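Local coordinates for protein esterase Rv0045c (Mycobacterium tuberculosis, PDB 6WYN) that hydrolyses carboxylic esters, with a preference for short, straight alkyl chains, and probably takes part in ester and lipid metabolism, at residues F87-G91 with S155-A161. Sequence-based numbering, arbitrary orientation.
Sequences FLHGG and SLGGLTA
Leu88, the last residue of strand 85-88, meets helix 156-167 at Gly157, which has no side chain and lets the backbone of Leu88 and His89 come right up to the helix. The CA atoms of Leu88 and Gly157 are 4.5 Å apart, and Leu88 CB lies 3.6 Å from Gly157 O. With CG anti to the carbonyl carbon (chi1 -52°), the side chain runs on along the helix, and Leu88 CD1 faces Gly157 O, Thr160 CG2 and Ala161 CB, the last at 4.3 Å. Thr160 turns its methyl to the leucine because CG2 stands anti to the backbone N; Thr160 OG1, turned back, bonds Leu156 O at 2.9 Å from above the carbonyl plane, so that oxygen also serves a second donor, the amide of Thr160. At His89 the chain brings its carbonyl to the first turn of the helix, His89 O lying 3.1 Å from Gly157 N, while its side chain leaves the backbone on the side away from the helix. The imidazole of His89 is fixed at both nitrogens: ND1 donates to Gly90 O (2.7 Å), which lies in the plane of the ring, and NE2 accepts a hydrogen bond from the backbone amide of Leu114. The helix here begins at the nucleophile elbow of the alpha/beta hydrolase fold, and the end of strand 85-88 packs beside it: Ser155, the inferred nucleophile, occupies the sharp turn between strand 150-154 and the helix, with phi 46° and psi -121°, in a Gly-x-Ser-x-Gly sequence. Gly90 passes beside the elbow, its CA 4.3 Å from Ser155 CB, and Ser155 OG is hydrogen-bonded to His310, the inferred catalytic histidine. Gly91, which influences substrate selectivity, closes the segment with its N 3.7 Å from Leu156 CB.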
loop_
_atom_site.group_PDB
_atom_site.type_symbol
_atom_site.label_atom_id
_atom_site.label_comp_id
_atom_site.label_asym_id
_atom_site.label_seq_id
_atom_site.Cartn_x
_atom_site.Cartn_y
_atom_site.Cartn_z
ATOM N N PHE A 87 3.933 2.726 -6.418
ATOM C CA PHE A 87 3.730 2.053 -5.124
ATOM C C PHE A 87 2.235 2.045 -4.818
ATOM O O PHE A 87 1.609 3.128 -4.944
ATOM C CB PHE A 87 4.501 2.785 -4.031
ATOM C CG PHE A 87 5.997 2.684 -4.108
ATOM C CD1 PHE A 87 6.739 3.612 -4.806
ATOM C CD2 PHE A 87 6.665 1.674 -3.422
ATOM C CE1 PHE A 87 8.131 3.544 -4.850
ATOM C CE2 PHE A 87 8.045 1.574 -3.500
ATOM C CZ PHE A 87 8.774 2.513 -4.189
ATOM N N LEU A 88 1.711 0.891 -4.418
ATOM C CA LEU A 88 0.298 0.705 -4.020
ATOM C C LEU A 88 0.269 0.168 -2.597
ATOM O O LEU A 88 0.735 -0.956 -2.385
ATOM C CB LEU A 88 -0.388 -0.230 -5.006
ATOM C CG LEU A 88 -0.233 0.169 -6.480
ATOM C CD1 LEU A 88 -0.986 -0.781 -7.379
ATOM C CD2 LEU A 88 -0.815 1.563 -6.732
ATOM N N HIS A 89 -0.281 0.944 -1.675
ATOM C CA HIS A 89 -0.421 0.577 -0.247
ATOM C C HIS A 89 -1.443 -0.543 0.017
ATOM O O HIS A 89 -2.167 -1.027 -0.894
ATOM C CB HIS A 89 -0.825 1.840 0.514
ATOM C CG HIS A 89 -2.172 2.348 0.136
ATOM N ND1 HIS A 89 -3.334 1.789 0.648
ATOM C CD2 HIS A 89 -2.544 3.396 -0.651
ATOM C CE1 HIS A 89 -4.369 2.471 0.155
ATOM N NE2 HIS A 89 -3.907 3.467 -0.605
ATOM N N GLY A 90 -1.539 -0.929 1.282
ATOM C CA GLY A 90 -2.467 -1.994 1.707
ATOM C C GLY A 90 -3.836 -1.470 2.120
ATOM O O GLY A 90 -4.060 -0.231 2.260
ATOM N N GLY A 91 -4.758 -2.401 2.376
ATOM C CA GLY A 91 -6.002 -2.072 3.112
ATOM C C GLY A 91 -5.741 -1.247 4.350
ATOM O O GLY A 91 -4.831 -1.600 5.172
ATOM N N SER A 155 -0.048 -6.014 0.199
ATOM C CA SER A 155 -1.398 -6.594 0.518
ATOM C C SER A 155 -2.457 -6.251 -0.581
ATOM O O SER A 155 -2.279 -6.665 -1.714
ATOM C CB SER A 155 -1.821 -6.235 1.910
ATOM O OG SER A 155 -2.732 -7.227 2.399
ATOM N N LEU A 156 -3.559 -5.577 -0.296
ATOM C CA LEU A 156 -4.553 -5.204 -1.346
ATOM C C LEU A 156 -3.872 -4.542 -2.555
ATOM O O LEU A 156 -4.216 -4.847 -3.696
ATOM C CB LEU A 156 -5.546 -4.243 -0.698
ATOM C CG LEU A 156 -6.691 -3.744 -1.578
ATOM C CD1 LEU A 156 -7.513 -4.909 -2.164
ATOM C CD2 LEU A 156 -7.587 -2.837 -0.743
ATOM N N GLY A 157 -2.909 -3.660 -2.300
ATOM C CA GLY A 157 -2.085 -3.038 -3.336
ATOM C C GLY A 157 -1.360 -4.017 -4.211
ATOM O O GLY A 157 -1.257 -3.750 -5.419
ATOM N N GLY A 158 -0.772 -5.081 -3.638
ATOM C CA GLY A 158 -0.070 -6.109 -4.428
ATOM C C GLY A 158 -1.005 -6.866 -5.379
ATOM O O GLY A 158 -0.595 -7.133 -6.541
ATOM N N LEU A 159 -2.210 -7.198 -4.932
ATOM C CA LEU A 159 -3.210 -7.900 -5.796
ATOM C C LEU A 159 -3.724 -6.902 -6.856
ATOM O O LEU A 159 -3.851 -7.289 -8.030
ATOM C CB LEU A 159 -4.329 -8.467 -4.920
ATOM C CG LEU A 159 -3.870 -9.402 -3.797
ATOM C CD1 LEU A 159 -5.033 -10.177 -3.242
ATOM C CD2 LEU A 159 -2.802 -10.362 -4.290
ATOM N N THR A 160 -3.841 -5.623 -6.500
ATOM C CA THR A 160 -4.195 -4.562 -7.486
ATOM C C THR A 160 -3.133 -4.561 -8.582
ATOM O O THR A 160 -3.485 -4.531 -9.757
ATOM C CB THR A 160 -4.415 -3.205 -6.807
ATOM O OG1 THR A 160 -5.446 -3.432 -5.852
ATOM C CG2 THR A 160 -4.834 -2.127 -7.777
ATOM N N ALA A 161 -1.862 -4.675 -8.201
ATOM C CA ALA A 161 -0.738 -4.675 -9.146
ATOM C C ALA A 161 -0.834 -5.878 -10.071
ATOM O O ALA A 161 -0.536 -5.725 -11.253
ATOM C CB ALA A 161 0.582 -4.662 -8.436
#